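Porphyranase B (Zobellia galactanivorans, PDB 3JUU) hydrolyses the sulfated red-algal polysaccharide porphyran at linkages between beta-D-galactose and alpha-L-galactose-6-sulfate, releasing mostly a disaccharide. Local coordinates at residues 164-173 and 185-196. Residues are numbered along the deposited sequence; the frame is centred on the assembly and turned at random.
Sequences DQTMNSNTHS and GSSKGKAELGGK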
loop_
_atom_site.group_PDB
_atom_site.type_symbol
_atom_site.label_atom_id
_atom_site.label_comp_id
_atom_site.label_asym_id
_atom_site.label_seq_id
_atom_site.Cartn_x
_atom_site.Cartn_y
_atom_site.Cartn_z
ATOM N N ASP A 164 -6.588 -8.088 -10.938
ATOM C CA ASP A 164 -7.332 -8.493 -9.754
ATOM C C ASP A 164 -6.923 -9.868 -9.195
ATOM O O ASP A 164 -7.568 -10.378 -8.250
ATOM C CB ASP A 164 -8.851 -8.526 -10.106
ATOM C CG ASP A 164 -9.215 -9.536 -11.247
ATOM O OD1 ASP A 164 -8.326 -10.019 -11.983
ATOM O OD2 ASP A 164 -10.433 -9.766 -11.429
ATOM N N GLN A 165 -5.938 -10.519 -9.814
ATOM C CA GLN A 165 -5.527 -11.837 -9.336
ATOM C C GLN A 165 -4.008 -11.972 -9.254
ATOM O O GLN A 165 -3.527 -13.065 -9.302
ATOM C CB GLN A 165 -6.135 -12.947 -10.182
ATOM C CG GLN A 165 -5.900 -12.802 -11.661
ATOM C CD GLN A 165 -6.784 -13.798 -12.430
ATOM O OE1 GLN A 165 -7.985 -13.870 -12.199
ATOM N NE2 GLN A 165 -6.174 -14.610 -13.264
ATOM N N THR A 166 -3.300 -10.856 -9.101
ATOM C CA THR A 166 -1.861 -10.872 -9.045
ATOM C C THR A 166 -1.357 -10.044 -7.845
ATOM O O THR A 166 -2.041 -9.135 -7.349
ATOM C CB THR A 166 -1.289 -10.357 -10.389
ATOM O OG1 THR A 166 -2.010 -9.187 -10.736
ATOM C CG2 THR A 166 -1.593 -11.361 -11.562
ATOM N N MET A 167 -0.144 -10.324 -7.403
ATOM C CA MET A 167 0.592 -9.337 -6.596
ATOM C C MET A 167 1.347 -8.425 -7.559
ATOM O O MET A 167 2.219 -8.857 -8.317
ATOM C CB MET A 167 1.595 -10.041 -5.646
ATOM C CG MET A 167 2.255 -9.040 -4.693
ATOM S SD MET A 167 3.384 -10.023 -3.612
ATOM C CE MET A 167 4.233 -8.744 -2.733
ATOM N N ASN A 168 0.997 -7.150 -7.546
ATOM C CA ASN A 168 1.508 -6.166 -8.456
ATOM C C ASN A 168 2.362 -5.265 -7.603
ATOM O O ASN A 168 1.814 -4.505 -6.775
ATOM C CB ASN A 168 0.283 -5.356 -8.947
ATOM C CG ASN A 168 -0.623 -6.223 -9.751
ATOM O OD1 ASN A 168 -0.166 -6.873 -10.672
ATOM N ND2 ASN A 168 -1.878 -6.317 -9.346
ATOM N N SER A 169 3.699 -5.366 -7.770
ATOM C CA SER A 169 4.636 -4.604 -6.921
ATOM C C SER A 169 5.413 -3.674 -7.807
ATOM O O SER A 169 5.425 -3.838 -9.080
ATOM C CB SER A 169 5.630 -5.547 -6.241
ATOM O OG SER A 169 4.911 -6.551 -5.462
ATOM N N ASN A 170 5.955 -2.618 -7.223
ATOM C CA ASN A 170 6.624 -1.606 -8.055
ATOM C C ASN A 170 7.616 -0.793 -7.282
ATOM O O ASN A 170 7.630 -0.788 -6.029
ATOM C CB ASN A 170 5.560 -0.691 -8.749
ATOM C CG ASN A 170 5.984 -0.247 -10.168
ATOM O OD1 ASN A 170 7.171 -0.047 -10.428
ATOM N ND2 ASN A 170 5.010 -0.038 -11.054
ATOM N N THR A 171 8.519 -0.121 -8.005
ATOM C CA THR A 171 9.483 0.810 -7.317
ATOM C C THR A 171 9.582 2.008 -8.260
ATOM O O THR A 171 9.709 1.827 -9.464
ATOM C CB THR A 171 10.915 0.173 -7.064
ATOM O OG1 THR A 171 11.423 -0.301 -8.324
ATOM C CG2 THR A 171 10.861 -1.108 -6.023
ATOM N N HIS A 172 9.448 3.217 -7.748
ATOM C CA HIS A 172 9.431 4.389 -8.587
ATOM C C HIS A 172 10.448 5.387 -8.099
ATOM O O HIS A 172 10.559 5.594 -6.892
ATOM C CB HIS A 172 8.077 5.129 -8.508
ATOM C CG HIS A 172 6.921 4.300 -8.950
ATOM N ND1 HIS A 172 6.688 4.017 -10.280
ATOM C CD2 HIS A 172 5.967 3.637 -8.248
ATOM C CE1 HIS A 172 5.581 3.304 -10.386
ATOM N NE2 HIS A 172 5.128 3.055 -9.170
ATOM N N SER A 173 11.077 6.069 -9.058
ATOM C CA SER A 173 11.918 7.227 -8.748
ATOM C C SER A 173 11.357 8.370 -9.607
ATOM O O SER A 173 11.227 8.242 -10.840
ATOM C CB SER A 173 13.379 6.921 -9.131
ATOM O OG SER A 173 14.093 8.171 -9.184
ATOM N N GLY A 185 12.257 6.615 -13.050
ATOM C CA GLY A 185 11.733 5.455 -13.798
ATOM C C GLY A 185 11.057 4.519 -12.806
ATOM O O GLY A 185 10.819 4.914 -11.680
ATOM N N SER A 186 10.750 3.294 -13.257
ATOM C CA SER A 186 9.961 2.345 -12.476
ATOM C C SER A 186 10.541 0.956 -12.684
ATOM O O SER A 186 10.870 0.580 -13.843
ATOM C CB SER A 186 8.511 2.294 -13.041
ATOM O OG SER A 186 7.969 3.567 -12.704
ATOM N N SER A 187 10.549 0.139 -11.635
ATOM C CA SER A 187 10.894 -1.279 -11.843
ATOM C C SER A 187 9.875 -2.121 -11.157
ATOM O O SER A 187 9.815 -2.089 -9.946
ATOM C CB SER A 187 12.254 -1.630 -11.291
ATOM O OG SER A 187 13.284 -1.047 -12.092
ATOM N N LYS A 188 9.142 -2.900 -11.932
ATOM C CA LYS A 188 7.935 -3.602 -11.457
ATOM C C LYS A 188 8.244 -5.034 -11.128
ATOM O O LYS A 188 9.262 -5.606 -11.591
ATOM C CB LYS A 188 6.857 -3.666 -12.574
ATOM C CG LYS A 188 6.469 -2.402 -13.207
ATOM C CD LYS A 188 5.395 -2.611 -14.348
ATOM C CE LYS A 188 6.090 -2.742 -15.758
ATOM N NZ LYS A 188 5.318 -3.636 -16.728
ATOM N N GLY A 189 7.339 -5.631 -10.333
ATOM C CA GLY A 189 7.322 -7.129 -10.153
ATOM C C GLY A 189 5.869 -7.595 -10.231
ATOM O O GLY A 189 4.936 -6.814 -9.946
ATOM N N LYS A 190 5.645 -8.831 -10.708
ATOM C CA LYS A 190 4.276 -9.338 -10.778
ATOM C C LYS A 190 4.369 -10.827 -10.393
ATOM O O LYS A 190 5.295 -11.511 -10.864
ATOM C CB LYS A 190 3.725 -9.235 -12.206
ATOM C CG LYS A 190 2.318 -9.789 -12.408
ATOM C CD LYS A 190 1.891 -9.909 -13.904
ATOM C CE LYS A 190 1.948 -8.527 -14.522
ATOM N NZ LYS A 190 1.410 -8.578 -15.913
ATOM N N ALA A 191 3.425 -11.311 -9.592
ATOM C CA ALA A 191 3.318 -12.732 -9.314
ATOM C C ALA A 191 1.843 -13.168 -9.227
ATOM O O ALA A 191 0.976 -12.339 -8.899
ATOM C CB ALA A 191 4.046 -13.075 -8.018
ATOM N N GLU A 192 1.554 -14.456 -9.450
ATOM C CA GLU A 192 0.126 -14.956 -9.369
ATOM C C GLU A 192 -0.305 -15.091 -7.910
ATOM O O GLU A 192 0.483 -15.607 -7.051
ATOM C CB GLU A 192 -0.025 -16.360 -9.994
ATOM C CG GLU A 192 0.349 -16.386 -11.485
ATOM C CD GLU A 192 -0.493 -15.403 -12.288
ATOM O OE1 GLU A 192 -1.718 -15.596 -12.276
ATOM O OE2 GLU A 192 0.083 -14.468 -12.901
ATOM N N LEU A 193 -1.563 -14.699 -7.622
ATOM C CA LEU A 193 -2.108 -14.922 -6.274
ATOM C C LEU A 193 -2.618 -16.349 -6.174
ATOM O O LEU A 193 -2.670 -16.934 -5.069
ATOM C CB LEU A 193 -3.283 -13.988 -5.941
ATOM C CG LEU A 193 -2.791 -12.521 -5.865
ATOM C CD1 LEU A 193 -3.955 -11.666 -5.432
ATOM C CD2 LEU A 193 -1.739 -12.359 -4.775
ATOM N N GLY A 194 -3.025 -16.926 -7.302
ATOM C CA GLY A 194 -3.710 -18.235 -7.183
ATOM C C GLY A 194 -5.239 -18.094 -7.001
ATOM O O GLY A 194 -5.931 -19.094 -6.766
ATOM N N GLY A 195 -5.757 -16.878 -7.085
ATOM C CA GLY A 195 -7.196 -16.607 -6.831
ATOM C C GLY A 195 -7.359 -15.086 -6.959
ATOM O O GLY A 195 -6.344 -14.347 -7.173
ATOM N N LYS A 196 -8.582 -14.576 -6.788
ATOM C CA LYS A 196 -8.758 -13.106 -6.784
ATOM C C LYS A 196 -8.274 -12.503 -5.483
ATOM O O LYS A 196 -8.383 -13.102 -4.414
ATOM C CB LYS A 196 -10.249 -12.698 -7.029
ATOM C CG LYS A 196 -10.925 -13.310 -8.303
ATOM C CD LYS A 196 -10.368 -12.669 -9.561
ATOM C CE LYS A 196 -11.196 -13.100 -10.830
ATOM N NZ LYS A 196 -10.423 -12.586 -11.973
HETATM O O HOH W 1 -3.634 -15.780 -9.960
HETATM O O HOH W 2 -3.215 -14.205 -13.776
#
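Leu193 lays its CG over the backbone of Thr166, 3.5 Å from Thr166 C, at the open end of the antiparallel beta hairpin of strands 166-174 and 185-192. The pairing belongs to the beta-sandwich jelly roll of glycoside hydrolase family 16, and the 169° between the short strand axes confirms its direction. Met167 with Ala191 and Ser169 with Gly189 each exchange two backbone hydrogen bonds. Between Ser169 and His172 the ladder is less regular: Ser187 N donates to Thr171 O, while Thr171 OG1 returns a bond to Ser187 O (2.9 Å) in the carbonyl plane, on a lone pair. Chi1 of 55° sets that hydroxyl between the backbone N and carbonyl carbon of Thr171, within reach of the acceptor.

Back at the Leu193 end, the ammonium of Lys196 joins two neighbours. NZ forms a salt bridge with Asp164 OD2 (2.9 Å), approached from above the carboxylate plane, and donates to Gln165 OE1 (2.8 Å), tilted 25° from the amide carbonyl plane. A methionine in place of Lys196 would probably leave the Asp164 carboxylate without this counter-charge and the Gln165 amide freer to turn. On the Glu192 side of Gln165, one water bridges Gln165 O, Glu192 OE1 and Gly194 N; a second links Gln165 NE2 to Glu192 OE1.

Strand 141-150, which pairs antiparallel with 166-174 on its other edge, carries Glu143 and Glu148, the probable nucleophile and proton donor. His172 packs against Glu143, consistent with the face that carries His172 and Ser186 lying beside the catalytic cleft. There Ser186 OG meets the His172 ring at its edge, near the ring plane, 2.8 Å from ND1.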